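Local coordinates for protein acyl-CoA dehydrogenase (PDB 3OWA) that binds flavin-adenine dinucleotide and, as expected of an acyl-CoA dehydrogenase, probably uses it to introduce the alpha,beta double bond into acyl-CoA thioesters, at residues F64-V68 and S190-D194; G164-T168 and L180-K184; N502-M506 and A539-I543. All blocks are in the same frame, centred on the assembly; numbering follows the deposited sequence.

Contact 1 (F64-V68 and S190-D194)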
loop_
_atom_site.group_PDB
_atom_site.type_symbol
_atom_site.label_atom_id
_atom_site.label_comp_id
_atom_site.label_asym_id
_atom_site.label_seq_id
_atom_site.Cartn_x
_atom_site.Cartn_y
_atom_site.Cartn_z
ATOM N N PHE A 64 -1.070 22.054 20.978
ATOM C CA PHE A 64 -1.230 23.010 19.868
ATOM C C PHE A 64 -0.645 24.416 20.143
ATOM O O PHE A 64 -0.312 25.159 19.212
ATOM C CB PHE A 64 -2.710 23.065 19.429
ATOM C CG PHE A 64 -3.216 21.792 18.798
ATOM C CD1 PHE A 64 -2.557 21.225 17.747
ATOM C CD2 PHE A 64 -4.406 21.196 19.238
ATOM C CE1 PHE A 64 -2.979 20.067 17.155
ATOM C CE2 PHE A 64 -4.871 20.017 18.624
ATOM C CZ PHE A 64 -4.170 19.454 17.579
ATOM N N ASP A 65 -0.473 24.760 21.422
ATOM C CA ASP A 65 0.231 25.949 21.779
ATOM C C ASP A 65 1.606 25.991 21.093
ATOM O O ASP A 65 2.085 27.057 20.704
ATOM C CB ASP A 65 0.388 26.029 23.295
ATOM C CG ASP A 65 -0.922 26.344 23.999
ATOM O OD1 ASP A 65 -1.981 26.425 23.306
ATOM O OD2 ASP A 65 -0.883 26.476 25.247
ATOM N N ARG A 66 2.241 24.836 20.967
ATOM C CA ARG A 66 3.594 24.766 20.342
ATOM C C ARG A 66 3.485 24.963 18.849
ATOM O O ARG A 66 4.306 25.662 18.261
ATOM C CB ARG A 66 4.255 23.432 20.639
ATOM C CG ARG A 66 4.607 23.188 22.114
ATOM C CD ARG A 66 5.079 21.752 22.242
ATOM N NE ARG A 66 5.317 21.329 23.619
ATOM C CZ ARG A 66 6.500 21.378 24.214
ATOM N NH1 ARG A 66 7.545 21.850 23.547
ATOM N NH2 ARG A 66 6.631 20.956 25.471
ATOM N N SER A 67 2.459 24.382 18.216
ATOM C CA SER A 67 2.238 24.615 16.773
ATOM C C SER A 67 2.089 26.083 16.506
ATOM O O SER A 67 2.709 26.622 15.574
ATOM C CB SER A 67 0.902 23.977 16.307
ATOM O OG SER A 67 0.937 22.592 16.552
ATOM N N VAL A 68 1.252 26.745 17.317
ATOM C CA VAL A 68 1.026 28.186 17.136
ATOM C C VAL A 68 2.329 28.965 17.288
ATOM O O VAL A 68 2.662 29.839 16.465
ATOM C CB VAL A 68 -0.058 28.722 18.110
ATOM C CG1 VAL A 68 -0.264 30.202 17.943
ATOM C CG2 VAL A 68 -1.404 27.986 17.855
ATOM N N SER A 190 -8.417 23.847 12.851
ATOM C CA SER A 190 -9.573 24.336 13.629
ATOM C C SER A 190 -9.316 24.701 15.058
ATOM O O SER A 190 -10.021 25.574 15.599
ATOM C CB SER A 190 -10.708 23.309 13.655
ATOM O OG SER A 190 -11.286 23.231 12.390
ATOM N N ALA A 191 -8.375 24.049 15.720
ATOM C CA ALA A 191 -8.071 24.366 17.130
ATOM C C ALA A 191 -7.524 25.771 17.337
ATOM O O ALA A 191 -7.633 26.328 18.440
ATOM C CB ALA A 191 -7.060 23.321 17.737
ATOM N N PHE A 192 -6.842 26.314 16.338
ATOM C CA PHE A 192 -6.230 27.593 16.523
ATOM C C PHE A 192 -6.434 28.567 15.356
ATOM O O PHE A 192 -5.820 29.650 15.365
ATOM C CB PHE A 192 -4.720 27.393 16.808
ATOM C CG PHE A 192 -4.054 26.394 15.851
ATOM C CD1 PHE A 192 -3.723 26.764 14.554
ATOM C CD2 PHE A 192 -3.836 25.081 16.240
ATOM C CE1 PHE A 192 -3.164 25.834 13.661
ATOM C CE2 PHE A 192 -3.259 24.150 15.358
ATOM C CZ PHE A 192 -2.929 24.534 14.071
ATOM N N ALA A 193 -7.226 28.224 14.327
ATOM C CA ALA A 193 -7.442 29.164 13.232
ATOM C C ALA A 193 -8.279 30.360 13.720
ATOM O O ALA A 193 -9.240 30.204 14.490
ATOM C CB ALA A 193 -8.178 28.473 11.999
ATOM N N ASP A 194 -7.921 31.542 13.239
ATOM C CA ASP A 194 -8.665 32.774 13.514
ATOM C C ASP A 194 -9.672 33.044 12.425
ATOM O O ASP A 194 -10.678 33.732 12.645
ATOM C CB ASP A 194 -7.663 33.920 13.563
ATOM C CG ASP A 194 -6.680 33.759 14.726
ATOM O OD1 ASP A 194 -7.152 33.805 15.878
ATOM O OD2 ASP A 194 -5.457 33.540 14.512
#
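The ring of F192 reaches from the loop 190-194 to helix 64-76, where F64 and V68 meet it. CD1 of F64 lies in the plane of the F192 ring, at its edge, 3.8 Å from CE2. The two ring planes are inclined at 57°, an oblique pairing with centroids 5.8 Å apart. V68 makes the tighter approach: its CG2 stands 3.5 Å from CB of F192 and also touches CG, one methyl of the beta-branched valine, compact enough to sit against the root of the ring. The other ortho carbon of F64, CD2, rests 3.7 Å from CB of A191, a residue small enough to let the phenyl ring close to the loop backbone. With chi1 46° the F192 side chain crosses that of F64 at about a right angle and runs past V68 in the opposite direction. F64 and V68 lie one turn apart, joined by the bond from V68 N to F64 O, and so present one apolar surface. A191 N is held by S234 OG, and D194 by backbone bonds to L148 and K214. F192 also touches L148 in a loop and T114 on helix 110-122, so the contact joins the N-terminal helices to the loop between strands 177-188 and 195-202.

Contact 2 (G164-T168 and L180-K184)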
loop_
_atom_site.group_PDB
_atom_site.type_symbol
_atom_site.label_atom_id
_atom_site.label_comp_id
_atom_site.label_asym_id
_atom_site.label_seq_id
_atom_site.Cartn_x
_atom_site.Cartn_y
_atom_site.Cartn_z
ATOM N N GLY A 164 -22.682 19.775 -2.957
ATOM C CA GLY A 164 -23.845 19.324 -2.190
ATOM C C GLY A 164 -23.883 19.852 -0.740
ATOM O O GLY A 164 -24.687 19.392 0.064
ATOM N N ALA A 165 -23.037 20.832 -0.404
ATOM C CA ALA A 165 -23.062 21.434 0.941
ATOM C C ALA A 165 -24.489 21.787 1.367
ATOM O O ALA A 165 -25.285 22.305 0.572
ATOM C CB ALA A 165 -22.190 22.663 0.993
ATOM N N LYS A 166 -24.807 21.491 2.616
ATOM C CA LYS A 166 -26.132 21.797 3.200
ATOM C C LYS A 166 -26.105 23.001 4.183
ATOM O O LYS A 166 -27.157 23.486 4.599
ATOM C CB LYS A 166 -26.643 20.557 3.908
ATOM C CG LYS A 166 -27.276 19.535 2.960
ATOM C CD LYS A 166 -27.575 18.235 3.722
ATOM C CE LYS A 166 -27.990 17.082 2.775
ATOM N NZ LYS A 166 -29.352 17.239 2.183
ATOM N N THR A 167 -24.919 23.491 4.551
ATOM C CA THR A 167 -24.842 24.754 5.303
ATOM C C THR A 167 -25.537 25.914 4.557
ATOM O O THR A 167 -25.263 26.178 3.379
ATOM C CB THR A 167 -23.357 25.136 5.592
ATOM O OG1 THR A 167 -22.759 24.079 6.350
ATOM C CG2 THR A 167 -23.216 26.465 6.392
ATOM N N THR A 168 -26.423 26.610 5.262
ATOM C CA THR A 168 -27.175 27.728 4.708
ATOM C C THR A 168 -26.712 29.084 5.227
ATOM O O THR A 168 -26.091 29.191 6.307
ATOM C CB THR A 168 -28.656 27.592 5.048
ATOM O OG1 THR A 168 -28.798 27.551 6.467
ATOM C CG2 THR A 168 -29.213 26.312 4.444
ATOM N N LEU A 180 -25.414 32.130 9.345
ATOM C CA LEU A 180 -24.992 30.809 8.814
ATOM C C LEU A 180 -25.360 29.656 9.753
ATOM O O LEU A 180 -25.165 29.749 10.988
ATOM C CB LEU A 180 -23.470 30.787 8.532
ATOM C CG LEU A 180 -23.059 31.189 7.113
ATOM C CD1 LEU A 180 -23.324 32.673 6.899
ATOM C CD2 LEU A 180 -21.557 30.869 6.877
ATOM N N ASN A 181 -25.883 28.579 9.180
ATOM C CA ASN A 181 -26.204 27.384 9.951
ATOM C C ASN A 181 -25.740 26.127 9.267
ATOM O O ASN A 181 -26.078 25.889 8.100
ATOM C CB ASN A 181 -27.715 27.282 10.201
ATOM C CG ASN A 181 -28.184 28.245 11.244
ATOM O OD1 ASN A 181 -28.735 29.323 10.925
ATOM N ND2 ASN A 181 -28.011 27.869 12.513
ATOM N N GLY A 182 -25.009 25.305 10.007
ATOM C CA GLY A 182 -24.545 24.003 9.516
ATOM C C GLY A 182 -23.247 23.577 10.175
ATOM O O GLY A 182 -22.809 24.174 11.176
ATOM N N GLU A 183 -22.633 22.530 9.624
ATOM C CA GLU A 183 -21.426 21.950 10.207
ATOM C C GLU A 183 -20.488 21.595 9.085
ATOM O O GLU A 183 -20.903 21.044 8.062
ATOM C CB GLU A 183 -21.769 20.662 10.973
ATOM C CG GLU A 183 -22.649 20.875 12.227
ATOM C CD GLU A 183 -22.672 19.643 13.145
ATOM O OE1 GLU A 183 -22.636 18.506 12.603
ATOM O OE2 GLU A 183 -22.721 19.808 14.399
ATOM N N LYS A 184 -19.247 21.974 9.239
ATOM C CA LYS A 184 -18.239 21.664 8.240
ATOM C C LYS A 184 -17.335 20.643 8.879
ATOM O O LYS A 184 -16.875 20.830 10.035
ATOM C CB LYS A 184 -17.463 22.931 7.846
ATOM C CG LYS A 184 -18.360 24.161 7.580
ATOM C CD LYS A 184 -19.327 23.991 6.382
ATOM C CE LYS A 184 -18.617 23.792 5.060
ATOM N NZ LYS A 184 -19.725 23.664 3.939
HETATM O O HOH W 1 -24.172 21.426 7.394
#
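T168 and N181 exchange two backbone hydrogen bonds, T168 N to N181 O and N181 N to T168 O, each 2.9 Å long. They form an antiparallel hydrogen-bonded pair near the start of strand 168-171, in a beta hairpin with strand 177-188 within the middle, beta-barrel domain of the acyl-CoA dehydrogenase fold. Both donors are tilted about 20° from the carbonyl planes. Two CA-H...O contacts accompany the pair, with L180 CA 3.2 Å from T168 O and T167 CA similarly placed against N181 O. Before T168 the segment parts from strand 177-188, and a water takes over: it donates to T167 OG1 and accepts from E183 N at 2.9 Å. T167 suits this turning point because its two branches do different work. CG2, anti to the backbone N, lies over the peptide carbonyl of N181, while OG1 points to G182 and K184 and is hydrogen-bonded to E155. G182 leaves room for that hydroxyl, its CA being 3.6 Å from T167 OG1, and it adopts backbone angles that only glycine tolerates comfortably. K184, bent at chi2 and chi3, folds back so that its ammonium forms a salt bridge with E155 and hydrogen bonds to the carbonyls of L153 and Y199, which together probably offset the charge of a buried ammonium. The bend also brings K184 CD to 3.4 Å from T167 OG1, while NZ lies 4.0 Å from CB of A165.

Contact 3 (N502-M506 and A539-I543)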
loop_
_atom_site.group_PDB
_atom_site.type_symbol
_atom_site.label_atom_id
_atom_site.label_comp_id
_atom_site.label_asym_id
_atom_site.label_seq_id
_atom_site.Cartn_x
_atom_site.Cartn_y
_atom_site.Cartn_z
ATOM N N ASN A 502 1.183 8.365 -16.701
ATOM C CA ASN A 502 2.473 7.728 -16.973
ATOM C C ASN A 502 3.241 8.447 -18.050
ATOM O O ASN A 502 4.438 8.647 -17.923
ATOM C CB ASN A 502 2.292 6.254 -17.339
ATOM C CG ASN A 502 2.237 5.362 -16.111
ATOM O OD1 ASN A 502 2.498 5.797 -14.988
ATOM N ND2 ASN A 502 1.891 4.119 -16.320
ATOM N N LEU A 503 2.538 8.858 -19.099
ATOM C CA LEU A 503 3.156 9.632 -20.176
ATOM C C LEU A 503 3.815 10.957 -19.711
ATOM O O LEU A 503 4.962 11.265 -20.075
ATOM C CB LEU A 503 2.135 9.849 -21.307
ATOM C CG LEU A 503 2.525 10.967 -22.249
ATOM C CD1 LEU A 503 3.499 10.408 -23.264
ATOM C CD2 LEU A 503 1.301 11.608 -22.893
ATOM N N TYR A 504 3.087 11.723 -18.907
ATOM C CA TYR A 504 3.582 12.981 -18.334
ATOM C C TYR A 504 4.823 12.780 -17.456
ATOM O O TYR A 504 5.789 13.544 -17.532
ATOM C CB TYR A 504 2.461 13.692 -17.531
ATOM C CG TYR A 504 2.775 15.110 -17.113
ATOM C CD1 TYR A 504 3.143 16.075 -18.061
ATOM C CD2 TYR A 504 2.709 15.491 -15.779
ATOM C CE1 TYR A 504 3.434 17.384 -17.692
ATOM C CE2 TYR A 504 2.990 16.802 -15.391
ATOM C CZ TYR A 504 3.353 17.746 -16.364
ATOM O OH TYR A 504 3.642 19.040 -15.981
ATOM N N ALA A 505 4.802 11.765 -16.612
ATOM C CA ALA A 505 5.977 11.475 -15.791
ATOM C C ALA A 505 7.181 11.025 -16.653
ATOM O O ALA A 505 8.319 11.473 -16.429
ATOM C CB ALA A 505 5.632 10.409 -14.750
HETATM N N MSE A 506 6.928 10.155 -17.627
HETATM C CA MSE A 506 7.984 9.677 -18.552
HETATM C C MSE A 506 8.616 10.823 -19.302
HETATM O O MSE A 506 9.830 10.944 -19.335
HETATM C CB MSE A 506 7.414 8.708 -19.582
HETATM C CG MSE A 506 7.091 7.341 -19.056
HETATM SE SE MSE A 506 6.272 6.300 -20.459
HETATM C CE MSE A 506 7.754 6.205 -21.694
ATOM N N ALA A 539 7.003 2.109 -16.833
ATOM C CA ALA A 539 5.814 2.947 -17.060
ATOM C C ALA A 539 5.199 2.676 -18.443
ATOM O O ALA A 539 3.978 2.693 -18.600
ATOM C CB ALA A 539 6.165 4.412 -16.943
ATOM N N PHE A 540 6.054 2.450 -19.437
ATOM C CA PHE A 540 5.577 2.120 -20.789
ATOM C C PHE A 540 4.883 0.760 -20.848
ATOM O O PHE A 540 3.855 0.617 -21.506
ATOM C CB PHE A 540 6.720 2.150 -21.793
ATOM C CG PHE A 540 6.256 2.096 -23.221
ATOM C CD1 PHE A 540 5.733 3.238 -23.836
ATOM C CD2 PHE A 540 6.325 0.908 -23.942
ATOM C CE1 PHE A 540 5.308 3.203 -25.179
ATOM C CE2 PHE A 540 5.891 0.856 -25.289
ATOM C CZ PHE A 540 5.391 2.000 -25.902
ATOM N N ASN A 541 5.463 -0.225 -20.151
ATOM C CA ASN A 541 4.787 -1.497 -19.880
ATOM C C ASN A 541 3.375 -1.334 -19.295
ATOM O O ASN A 541 2.409 -1.904 -19.828
ATOM C CB ASN A 541 5.680 -2.434 -19.022
ATOM C CG ASN A 541 6.892 -2.985 -19.819
ATOM O OD1 ASN A 541 6.937 -2.903 -21.052
ATOM N ND2 ASN A 541 7.862 -3.567 -19.103
ATOM N N GLU A 542 3.229 -0.530 -18.241
ATOM C CA GLU A 542 1.883 -0.223 -17.715
ATOM C C GLU A 542 0.942 0.428 -18.748
ATOM O O GLU A 542 -0.247 0.072 -18.815
ATOM C CB GLU A 542 1.952 0.673 -16.471
ATOM C CG GLU A 542 2.804 0.053 -15.367
ATOM C CD GLU A 542 2.928 0.905 -14.119
ATOM O OE1 GLU A 542 2.389 2.040 -14.112
ATOM O OE2 GLU A 542 3.570 0.428 -13.138
ATOM N N ILE A 543 1.467 1.393 -19.509
ATOM C CA ILE A 543 0.688 2.040 -20.576
ATOM C C ILE A 543 0.113 1.022 -21.544
ATOM O O ILE A 543 -1.079 1.051 -21.848
ATOM C CB ILE A 543 1.525 3.099 -21.330
ATOM C CG1 ILE A 543 1.661 4.348 -20.454
ATOM C CG2 ILE A 543 0.876 3.447 -22.711
ATOM C CD1 ILE A 543 2.591 5.438 -21.021
#
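M506, a selenomethionine here, pushes its side chain from helix 490-520 into the hollow between A539, F540 and I543 on helix 526-554. The two form an antiparallel helix pair in the second C-terminal acyl-CoA dehydrogenase family region, a helical part of the chain. The axes of the short segments have N-to-C directions 159° apart and pass at 9.9 Å. A539 provides the low part of the opposing surface: its methyl lies 3.7 Å from CG of M506, leaving the longer chain room to run on. Farther out, SE sits 3.8 Å from CD1 of I543, and the bend at chi3 turns the terminal CE toward CB and CD1 of F540, which it meets obliquely. The flexible, unbranched side chain can thus follow an uneven surface that includes a small methyl, a branched aliphatic and a ring.

In return, I543 is the bump from the other helix. Its CG1 rests 3.7 Å from CB of N502, and its CD1 reaches on between N502 CB and M506 SE, with L503 at the margin. L503 and I543 also touch A467, so helix 458-482 covers this flank of the pair.

One turn before M506, N502 points its amide toward the other helix, crossing the side chain of E542 at about a right angle. ND2 donates to OE1 of E542 at 3.1 Å, in a fairly straight bond (160° at the hydrogen). The amide and carboxylate planes are 41° apart, and OE1 is met on its anti side, out of the carboxylate plane. The chemistry is therefore divided: an apolar interlock fills the buried part, while at exposed E542 a directional bond gives the buried amide a polar partner.

Overall arrangement
From the N terminus, the chain first offers segment 64-68 among the N-terminal helices, and contact 1 closes only after 121 intervening residues, when the loop 190-194 returns to it. Within that long excursion lies contact 2, a short hairpin closure of 11 residues, so the two are nested, with centres about 24 Å apart and no touching atoms. Contact 1 thus joins the helical N-terminal part to the middle domain, whereas contact 2 works within the beta-sheet itself. Contact 3 follows in series, pairing helices 490-520 and 526-554 of the C-terminal part. Its centre lies about 42 Å from each of the others, across the chain's centre.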